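Local coordinates for protein cysteine desulfurase (Stenotrophomonas maltophilia, PDB 6WCI) that probably removes sulfur from L-cysteine with the help of pyridoxal phosphate, yielding L-alanine and passing the sulfur to a carrier, at residues F116-W125 / H262-L270; R211-S222 / G236-G244. One frame throughout, in Å; residues are numbered along the deposited sequence.

Contact 1: F116-W125 / H262-L270; sequences FAINLVAYSW and HLDAMPPFL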
loop_
_atom_site.group_PDB
_atom_site.type_symbol
_atom_site.label_atom_id
_atom_site.label_comp_id
_atom_site.label_asym_id
_atom_site.label_seq_id
_atom_site.Cartn_x
_atom_site.Cartn_y
_atom_site.Cartn_z
ATOM N N PHE B 116 3.703 -8.011 0.611
ATOM C CA PHE B 116 4.631 -7.122 1.301
ATOM C C PHE B 116 5.091 -7.724 2.621
ATOM O O PHE B 116 6.282 -7.657 2.962
ATOM C CB PHE B 116 3.992 -5.750 1.540
ATOM C CG PHE B 116 4.963 -4.716 2.059
ATOM C CD1 PHE B 116 5.417 -4.759 3.365
ATOM C CD2 PHE B 116 5.429 -3.710 1.233
ATOM C CE1 PHE B 116 6.327 -3.829 3.836
ATOM C CE2 PHE B 116 6.329 -2.766 1.702
ATOM C CZ PHE B 116 6.781 -2.827 3.003
ATOM N N ALA B 117 4.158 -8.279 3.395
ATOM C CA ALA B 117 4.506 -8.916 4.665
ATOM C C ALA B 117 5.641 -9.929 4.509
ATOM O O ALA B 117 6.589 -9.941 5.301
ATOM C CB ALA B 117 3.269 -9.598 5.258
ATOM N N ILE B 118 5.554 -10.807 3.502
ATOM C CA ILE B 118 6.584 -11.834 3.347
ATOM C C ILE B 118 7.897 -11.209 2.886
ATOM O O ILE B 118 8.975 -11.574 3.365
ATOM C CB ILE B 118 6.104 -12.951 2.395
ATOM C CG1 ILE B 118 4.947 -13.732 3.026
ATOM C CG2 ILE B 118 7.242 -13.919 2.065
ATOM C CD1 ILE B 118 4.390 -14.864 2.135
ATOM N N ASN B 119 7.830 -10.234 1.980
ATOM C CA ASN B 119 9.048 -9.581 1.498
ATOM C C ASN B 119 9.782 -8.860 2.624
ATOM O O ASN B 119 11.019 -8.772 2.613
ATOM C CB ASN B 119 8.699 -8.604 0.371
ATOM C CG ASN B 119 8.592 -9.279 -0.977
ATOM O OD1 ASN B 119 9.592 -9.440 -1.686
ATOM N ND2 ASN B 119 7.371 -9.660 -1.357
ATOM N N LEU B 120 9.042 -8.309 3.590
ATOM C CA LEU B 120 9.689 -7.709 4.753
ATOM C C LEU B 120 10.516 -8.747 5.506
ATOM O O LEU B 120 11.647 -8.470 5.922
ATOM C CB LEU B 120 8.642 -7.079 5.671
ATOM C CG LEU B 120 9.066 -6.567 7.052
ATOM C CD1 LEU B 120 10.311 -5.700 6.974
ATOM C CD2 LEU B 120 7.934 -5.765 7.697
ATOM N N VAL B 121 9.962 -9.947 5.699
ATOM C CA VAL B 121 10.746 -11.042 6.268
ATOM C C VAL B 121 11.967 -11.321 5.399
ATOM O O VAL B 121 13.087 -11.465 5.902
ATOM C CB VAL B 121 9.876 -12.303 6.438
ATOM C CG1 VAL B 121 10.679 -13.405 7.127
ATOM C CG2 VAL B 121 8.600 -11.978 7.219
ATOM N N ALA B 122 11.767 -11.420 4.079
ATOM C CA ALA B 122 12.870 -11.769 3.187
ATOM C C ALA B 122 13.993 -10.747 3.264
ATOM O O ALA B 122 15.171 -11.111 3.344
ATOM C CB ALA B 122 12.365 -11.885 1.749
ATOM N N TYR B 123 13.650 -9.458 3.249
ATOM C CA TYR B 123 14.671 -8.416 3.191
ATOM C C TYR B 123 15.296 -8.124 4.550
ATOM O O TYR B 123 16.500 -7.850 4.627
ATOM C CB TYR B 123 14.081 -7.136 2.611
ATOM C CG TYR B 123 14.122 -7.045 1.094
ATOM C CD1 TYR B 123 13.118 -7.613 0.312
ATOM C CD2 TYR B 123 15.152 -6.365 0.448
ATOM C CE1 TYR B 123 13.147 -7.517 -1.073
ATOM C CE2 TYR B 123 15.190 -6.268 -0.936
ATOM C CZ TYR B 123 14.184 -6.839 -1.693
ATOM O OH TYR B 123 14.225 -6.734 -3.072
ATOM N N SER B 124 14.511 -8.144 5.627
ATOM C CA SER B 124 15.047 -7.710 6.915
ATOM C C SER B 124 15.400 -8.850 7.867
ATOM O O SER B 124 16.182 -8.630 8.802
ATOM C CB SER B 124 14.073 -6.747 7.609
ATOM O OG SER B 124 14.100 -5.478 6.975
ATOM N N TRP B 125 14.870 -10.056 7.659
ATOM C CA TRP B 125 15.327 -11.211 8.426
ATOM C C TRP B 125 16.362 -12.028 7.658
ATOM O O TRP B 125 17.497 -12.187 8.122
ATOM C CB TRP B 125 14.160 -12.124 8.835
ATOM C CG TRP B 125 14.674 -13.351 9.522
ATOM C CD1 TRP B 125 14.991 -14.553 8.944
ATOM C CD2 TRP B 125 14.981 -13.481 10.909
ATOM N NE1 TRP B 125 15.472 -15.422 9.894
ATOM C CE2 TRP B 125 15.468 -14.792 11.110
ATOM C CE3 TRP B 125 14.881 -12.621 12.007
ATOM C CZ2 TRP B 125 15.852 -15.261 12.360
ATOM C CZ3 TRP B 125 15.270 -13.088 13.250
ATOM C CH2 TRP B 125 15.748 -14.397 13.417
ATOM N N HIS B 262 12.194 -11.033 17.130
ATOM C CA HIS B 262 12.597 -10.815 15.745
ATOM C C HIS B 262 12.398 -9.365 15.340
ATOM O O HIS B 262 13.265 -8.773 14.685
ATOM C CB HIS B 262 11.816 -11.743 14.815
ATOM C CG HIS B 262 12.052 -13.197 15.088
ATOM N ND1 HIS B 262 13.227 -13.666 15.629
ATOM C CD2 HIS B 262 11.259 -14.281 14.910
ATOM C CE1 HIS B 262 13.151 -14.981 15.768
ATOM N NE2 HIS B 262 11.968 -15.377 15.337
ATOM N N LEU B 263 11.262 -8.773 15.707
ATOM C CA LEU B 263 11.021 -7.392 15.309
ATOM C C LEU B 263 12.084 -6.464 15.885
ATOM O O LEU B 263 12.483 -5.486 15.240
ATOM C CB LEU B 263 9.626 -6.947 15.746
ATOM C CG LEU B 263 8.417 -7.573 15.047
ATOM C CD1 LEU B 263 7.158 -7.249 15.828
ATOM C CD2 LEU B 263 8.302 -7.076 13.612
ATOM N N ASP B 264 12.565 -6.756 17.092
ATOM C CA ASP B 264 13.587 -5.889 17.675
ATOM C C ASP B 264 14.936 -6.074 16.984
ATOM O O ASP B 264 15.647 -5.095 16.738
ATOM C CB ASP B 264 13.701 -6.139 19.179
ATOM C CG ASP B 264 12.474 -5.667 19.949
ATOM O OD1 ASP B 264 11.697 -4.853 19.406
ATOM O OD2 ASP B 264 12.294 -6.103 21.104
ATOM N N ALA B 265 15.300 -7.317 16.647
ATOM C CA ALA B 265 16.608 -7.579 16.058
ATOM C C ALA B 265 16.683 -7.201 14.580
ATOM O O ALA B 265 17.772 -6.895 14.087
ATOM C CB ALA B 265 16.976 -9.055 16.233
ATOM N N MET B 266 15.559 -7.230 13.861
ATOM C CA MET B 266 15.576 -6.991 12.422
ATOM C C MET B 266 15.876 -5.524 12.116
ATOM O O MET B 266 15.309 -4.628 12.752
ATOM C CB MET B 266 14.228 -7.353 11.805
ATOM C CG MET B 266 13.983 -8.861 11.629
ATOM S SD MET B 266 12.231 -9.250 11.376
ATOM C CE MET B 266 11.821 -8.307 9.922
ATOM N N PRO B 267 16.709 -5.246 11.117
ATOM C CA PRO B 267 16.937 -3.854 10.701
ATOM C C PRO B 267 15.733 -3.312 9.955
ATOM O O PRO B 267 14.926 -4.082 9.412
ATOM C CB PRO B 267 18.157 -3.961 9.777
ATOM C CG PRO B 267 18.038 -5.345 9.208
ATOM C CD PRO B 267 17.532 -6.190 10.343
ATOM N N PRO B 268 15.558 -1.993 9.920
ATOM C CA PRO B 268 14.432 -1.433 9.169
ATOM C C PRO B 268 14.516 -1.813 7.703
ATOM O O PRO B 268 15.592 -2.104 7.170
ATOM C CB PRO B 268 14.574 0.081 9.369
ATOM C CG PRO B 268 15.914 0.311 9.975
ATOM C CD PRO B 268 16.333 -0.965 10.637
ATOM N N PHE B 269 13.348 -1.846 7.062
ATOM C CA PHE B 269 13.251 -2.170 5.646
ATOM C C PHE B 269 13.044 -0.883 4.853
ATOM O O PHE B 269 14.002 -0.319 4.321
ATOM C CB PHE B 269 12.108 -3.172 5.400
ATOM C CG PHE B 269 11.988 -3.614 3.972
ATOM C CD1 PHE B 269 13.102 -3.642 3.151
ATOM C CD2 PHE B 269 10.764 -3.978 3.447
ATOM C CE1 PHE B 269 12.994 -4.031 1.833
ATOM C CE2 PHE B 269 10.648 -4.371 2.128
ATOM C CZ PHE B 269 11.768 -4.401 1.322
ATOM N N LEU B 270 11.813 -0.399 4.759
ATOM C CA LEU B 270 11.595 0.898 4.129
ATOM C C LEU B 270 11.959 2.010 5.105
ATOM O O LEU B 270 11.655 1.935 6.300
ATOM C CB LEU B 270 10.150 1.053 3.659
ATOM C CG LEU B 270 9.803 0.579 2.231
ATOM C CD1 LEU B 270 10.323 -0.798 1.951
ATOM C CD2 LEU B 270 8.304 0.643 1.947
#
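Phe269 meets Tyr123 because its CG stands anti to the backbone N (chi1 -177°), which sends the ring from the loop onto helix 114-126, while Ser124, with OG anti to its carbonyl carbon (chi1 -74°), turns its hydroxyl to the chain just before that ring. The two aromatic rings form an offset stack, with centroids 4.7 Å apart and planes at 28°. The overlap lies at the root of the tyrosine: Phe269 CE1 comes to 3.3 Å from Tyr123 CG, and Tyr123 CB makes a CH-pi contact over the phenylalanine face. On the flank of Phe269, Leu120 CD1 rests 3.5 Å from Phe269 CB, and one turn earlier in the helix Leu270 CD2 sits at the edge of the Phe116 ring, in its plane.

The single hydrogen bond between the segments runs from Ser124 OG to Pro267 O, 2.9 Å long, the donor tilted out of the carbonyl plane. Beside it Met266 CE ends 3.6 Å from Ser124 CB, and Met266 CG lies at the edge of the Trp125 indole. The other end of the contact belongs to His262, whose ring meets Trp125 obliquely, with His262 ND1 3.2 Å from Trp125 CZ3, while its NE2 is hydrogen-bonded to Asp238 of the same chain.

Helix 114-126 and the loop after helix 260-265 also face the dimer partner: Tyr123 OH bonds to Phe269 O of the second subunit, and Phe269 meets Tyr123 of the second subunit edge-to-face. The bond from Ser124 OG thus fixes the loop at Pro267 while stacking on Tyr123 sets the direction of the Phe269 ring, so that the loop is held against the helix just where the second subunit packs.

Contact 2: R211-S222 / G236-G244; sequences RKRGIITVVDGS and GCDFYAITG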
loop_
_atom_site.group_PDB
_atom_site.type_symbol
_atom_site.label_atom_id
_atom_site.label_comp_id
_atom_site.label_asym_id
_atom_site.label_seq_id
_atom_site.Cartn_x
_atom_site.Cartn_y
_atom_site.Cartn_z
ATOM N N ARG B 211 10.855 -25.389 15.225
ATOM C CA ARG B 211 11.534 -24.719 16.331
ATOM C C ARG B 211 12.483 -25.662 17.058
ATOM O O ARG B 211 13.515 -25.227 17.582
ATOM C CB ARG B 211 10.512 -24.134 17.312
ATOM C CG ARG B 211 11.138 -23.214 18.369
ATOM C CD ARG B 211 10.088 -22.378 19.093
ATOM N NE ARG B 211 9.183 -21.728 18.146
ATOM C CZ ARG B 211 9.476 -20.621 17.468
ATOM N NH1 ARG B 211 10.655 -20.033 17.634
ATOM N NH2 ARG B 211 8.591 -20.105 16.620
ATOM N N LYS B 212 12.156 -26.949 17.104
ATOM C CA LYS B 212 13.040 -27.904 17.753
ATOM C C LYS B 212 14.361 -28.039 17.001
ATOM O O LYS B 212 15.391 -28.359 17.609
ATOM C CB LYS B 212 12.330 -29.256 17.876
ATOM C CG LYS B 212 12.804 -30.105 19.038
ATOM C CD LYS B 212 11.812 -31.226 19.366
ATOM C CE LYS B 212 12.131 -32.505 18.603
ATOM N NZ LYS B 212 11.383 -33.673 19.151
ATOM N N ARG B 213 14.356 -27.788 15.692
ATOM C CA ARG B 213 15.550 -27.899 14.867
ATOM C C ARG B 213 16.183 -26.544 14.556
ATOM O O ARG B 213 17.055 -26.459 13.686
ATOM C CB ARG B 213 15.212 -28.632 13.570
ATOM C CG ARG B 213 14.311 -29.826 13.790
ATOM C CD ARG B 213 14.208 -30.684 12.555
ATOM N NE ARG B 213 13.279 -31.786 12.756
ATOM C CZ ARG B 213 13.409 -32.979 12.185
ATOM N NH1 ARG B 213 14.443 -33.228 11.390
ATOM N NH2 ARG B 213 12.517 -33.925 12.431
ATOM N N GLY B 214 15.770 -25.488 15.248
ATOM C CA GLY B 214 16.305 -24.169 14.953
ATOM C C GLY B 214 15.947 -23.659 13.574
ATOM O O GLY B 214 16.777 -23.018 12.918
ATOM N N ILE B 215 14.728 -23.921 13.117
ATOM C CA ILE B 215 14.300 -23.528 11.779
ATOM C C ILE B 215 13.219 -22.461 11.904
ATOM O O ILE B 215 12.160 -22.698 12.505
ATOM C CB ILE B 215 13.808 -24.736 10.969
ATOM C CG1 ILE B 215 14.964 -25.713 10.735
ATOM C CG2 ILE B 215 13.193 -24.276 9.654
ATOM C CD1 ILE B 215 14.554 -27.010 10.068
ATOM N N ILE B 216 13.486 -21.283 11.338
ATOM C CA ILE B 216 12.506 -20.204 11.340
ATOM C C ILE B 216 11.333 -20.566 10.436
ATOM O O ILE B 216 11.515 -21.086 9.327
ATOM C CB ILE B 216 13.156 -18.887 10.884
ATOM C CG1 ILE B 216 14.231 -18.433 11.886
ATOM C CG2 ILE B 216 12.084 -17.823 10.661
ATOM C CD1 ILE B 216 13.724 -18.261 13.313
ATOM N N THR B 217 10.120 -20.278 10.895
ATOM C CA THR B 217 8.918 -20.546 10.110
ATOM C C THR B 217 8.245 -19.244 9.698
ATOM O O THR B 217 7.955 -18.394 10.547
ATOM C CB THR B 217 7.926 -21.417 10.878
ATOM O OG1 THR B 217 7.710 -20.884 12.191
ATOM C CG2 THR B 217 8.441 -22.832 10.984
ATOM N N VAL B 218 7.990 -19.110 8.396
ATOM C CA VAL B 218 7.175 -18.040 7.832
ATOM C C VAL B 218 5.877 -18.665 7.317
ATOM O O VAL B 218 5.880 -19.419 6.333
ATOM C CB VAL B 218 7.918 -17.293 6.715
ATOM C CG1 VAL B 218 7.068 -16.156 6.197
ATOM C CG2 VAL B 218 9.273 -16.774 7.230
ATOM N N VAL B 219 4.765 -18.371 7.981
ATOM C CA VAL B 219 3.490 -19.013 7.687
ATOM C C VAL B 219 2.618 -18.036 6.908
ATOM O O VAL B 219 2.365 -16.908 7.360
ATOM C CB VAL B 219 2.788 -19.490 8.969
ATOM C CG1 VAL B 219 1.431 -20.056 8.646
ATOM C CG2 VAL B 219 3.636 -20.527 9.687
ATOM N N ASP B 220 2.169 -18.471 5.734
ATOM C CA ASP B 220 1.296 -17.686 4.869
ATOM C C ASP B 220 -0.151 -17.974 5.262
ATOM O O ASP B 220 -0.684 -19.050 4.968
ATOM C CB ASP B 220 1.568 -18.037 3.409
ATOM C CG ASP B 220 0.738 -17.229 2.440
ATOM O OD1 ASP B 220 -0.206 -16.513 2.858
ATOM O OD2 ASP B 220 1.052 -17.311 1.235
ATOM N N GLY B 221 -0.788 -17.016 5.927
ATOM C CA GLY B 221 -2.139 -17.246 6.392
ATOM C C GLY B 221 -3.216 -16.622 5.527
ATOM O O GLY B 221 -4.346 -16.441 5.995
ATOM N N SER B 222 -2.894 -16.314 4.264
ATOM C CA SER B 222 -3.789 -15.489 3.448
ATOM C C SER B 222 -5.135 -16.157 3.214
ATOM O O SER B 222 -6.159 -15.464 3.113
ATOM C CB SER B 222 -3.149 -15.164 2.100
ATOM O OG SER B 222 -1.811 -14.745 2.259
ATOM N N GLY B 236 2.757 -20.888 17.353
ATOM C CA GLY B 236 4.160 -21.036 17.676
ATOM C C GLY B 236 5.087 -20.816 16.505
ATOM O O GLY B 236 6.195 -21.361 16.489
ATOM N N CYS B 237 4.660 -20.045 15.510
ATOM C CA CYS B 237 5.502 -19.715 14.373
ATOM C C CYS B 237 6.319 -18.462 14.686
ATOM O O CYS B 237 6.084 -17.778 15.683
ATOM C CB CYS B 237 4.650 -19.514 13.119
ATOM S SG CYS B 237 3.366 -18.214 13.252
ATOM N N ASP B 238 7.302 -18.170 13.826
ATOM C CA ASP B 238 8.088 -16.943 13.972
ATOM C C ASP B 238 7.477 -15.737 13.257
ATOM O O ASP B 238 7.702 -14.596 13.684
ATOM C CB ASP B 238 9.508 -17.163 13.448
ATOM C CG ASP B 238 10.233 -18.254 14.202
ATOM O OD1 ASP B 238 10.673 -17.985 15.342
ATOM O OD2 ASP B 238 10.317 -19.389 13.667
ATOM N N PHE B 239 6.741 -15.963 12.171
ATOM C CA PHE B 239 6.168 -14.908 11.339
ATOM C C PHE B 239 4.883 -15.433 10.719
ATOM O O PHE B 239 4.881 -16.540 10.195
ATOM C CB PHE B 239 7.087 -14.506 10.182
ATOM C CG PHE B 239 8.425 -13.968 10.601
ATOM C CD1 PHE B 239 8.594 -12.611 10.853
ATOM C CD2 PHE B 239 9.520 -14.803 10.683
ATOM C CE1 PHE B 239 9.840 -12.111 11.221
ATOM C CE2 PHE B 239 10.763 -14.313 11.044
ATOM C CZ PHE B 239 10.925 -12.961 11.314
ATOM N N TYR B 240 3.832 -14.600 10.695
ATOM C CA TYR B 240 2.540 -14.970 10.121
ATOM C C TYR B 240 1.989 -13.792 9.324
ATOM O O TYR B 240 1.895 -12.677 9.849
ATOM C CB TYR B 240 1.566 -15.388 11.230
ATOM C CG TYR B 240 0.299 -16.093 10.774
ATOM C CD1 TYR B 240 -0.804 -15.378 10.336
ATOM C CD2 TYR B 240 0.206 -17.479 10.815
ATOM C CE1 TYR B 240 -1.980 -16.040 9.937
ATOM C CE2 TYR B 240 -0.950 -18.140 10.423
ATOM C CZ TYR B 240 -2.034 -17.422 9.984
ATOM O OH TYR B 240 -3.176 -18.103 9.595
ATOM N N ALA B 241 1.649 -14.033 8.055
ATOM C CA ALA B 241 1.249 -12.993 7.109
ATOM C C ALA B 241 -0.203 -13.174 6.667
ATOM O O ALA B 241 -0.617 -14.282 6.322
ATOM C CB ALA B 241 2.160 -13.021 5.879
ATOM N N ILE B 242 -0.971 -12.080 6.636
ATOM C CA ILE B 242 -2.355 -12.110 6.170
ATOM C C ILE B 242 -2.571 -10.972 5.183
ATOM O O ILE B 242 -1.762 -10.049 5.077
ATOM C CB ILE B 242 -3.377 -12.010 7.323
ATOM C CG1 ILE B 242 -3.188 -10.696 8.074
ATOM C CG2 ILE B 242 -3.246 -13.200 8.265
ATOM C CD1 ILE B 242 -4.305 -10.360 9.051
ATOM N N THR B 243 -3.680 -11.044 4.446
ATOM C CA THR B 243 -3.976 -10.000 3.479
ATOM C C THR B 243 -5.436 -9.572 3.591
ATOM O O THR B 243 -6.339 -10.396 3.757
ATOM C CB THR B 243 -3.589 -10.437 2.045
ATOM O OG1 THR B 243 -3.507 -9.281 1.198
ATOM C CG2 THR B 243 -4.568 -11.438 1.463
ATOM N N GLY B 244 -5.655 -8.258 3.528
ATOM C CA GLY B 244 -6.934 -7.716 3.936
ATOM C C GLY B 244 -8.076 -7.952 2.973
ATOM O O GLY B 244 -9.210 -8.143 3.403
HETATM O O HOH W 1 11.303 -21.636 14.708
HETATM O O HOH W 2 8.446 -22.466 14.280
HETATM O O HOH W 3 -5.815 -13.066 4.470
#
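A parallel strand pair of the large PLP-binding domain, strands 216-220 and 239-243, is joined here through a beta-alpha-beta unit whose short helix is 232-235. Val219 sits at the middle of the ladder: its N donates to Phe239 O at 2.9 Å, almost straight at 174°, and its O accepts from Ala241 N. Gly221 N then bonds to Ala241 O at 2.8 Å. On one face Val219 CG1 lies 3.5 Å from Tyr240 CE2, and the same tyrosine ring carries Gly221 N over one face; its hydroxyl bonds to His192. On the other face Val218 and Phe239 meet, and Ile216 CG2 touches the phenylalanine ring at its edge, in plane.

This is the fold type I sheet of the class-V aminotransferase family, and its ends differ in chemistry. At the C-terminal ends of the strands, Asp220 OD1 accepts from Ser222 N in an Asx turn, Asp220 OD2 lies close to the pyridine N1 of the modified lysine at position 246, and Thr243 OG1 bonds to the phosphate of that cofactor. A water bridges Ser222 O and Thr243 N.

At the opposite end Asp238 works with both carboxylate oxygens. OD2 takes Thr217 N at 2.9 Å through its anti lone pair, whereas OD1 receives Arg211 NH1 at 3.1 Å in a salt bridge, on the syn side but 28° out of the carboxylate plane. The arginine, its chain bent at chi3 (-49°), turns the guanidinium edge to the loop as well, where NH2 meets Gly236 O at 2.7 Å from above the carbonyl plane. Thr217 OG1 accepts from Asp238 N at 3.2 Å.

Overall arrangement
From the N terminus the chain passes through several helices and strand 108-111 before helix 114-126, the early half of contact 1, then builds strands 135-139, 160-164 and 185-191 before reaching 211-222. Contact 2 closes a short loop there, only 13 residues intervening before 236-244, and lies wholly within the much longer loop of 136 residues that contact 1 closes when 262-270 returns to the helix. The loops therefore nest and do not cross. Contact 2 joins neighbouring strands of the seven-stranded sheet; contact 1 fastens helix 114-126 over it to the segment following strand 254-258. The two touch directly: Trp125 packs on Ile216, Ala117 on Ala241 and Val121 on Val218.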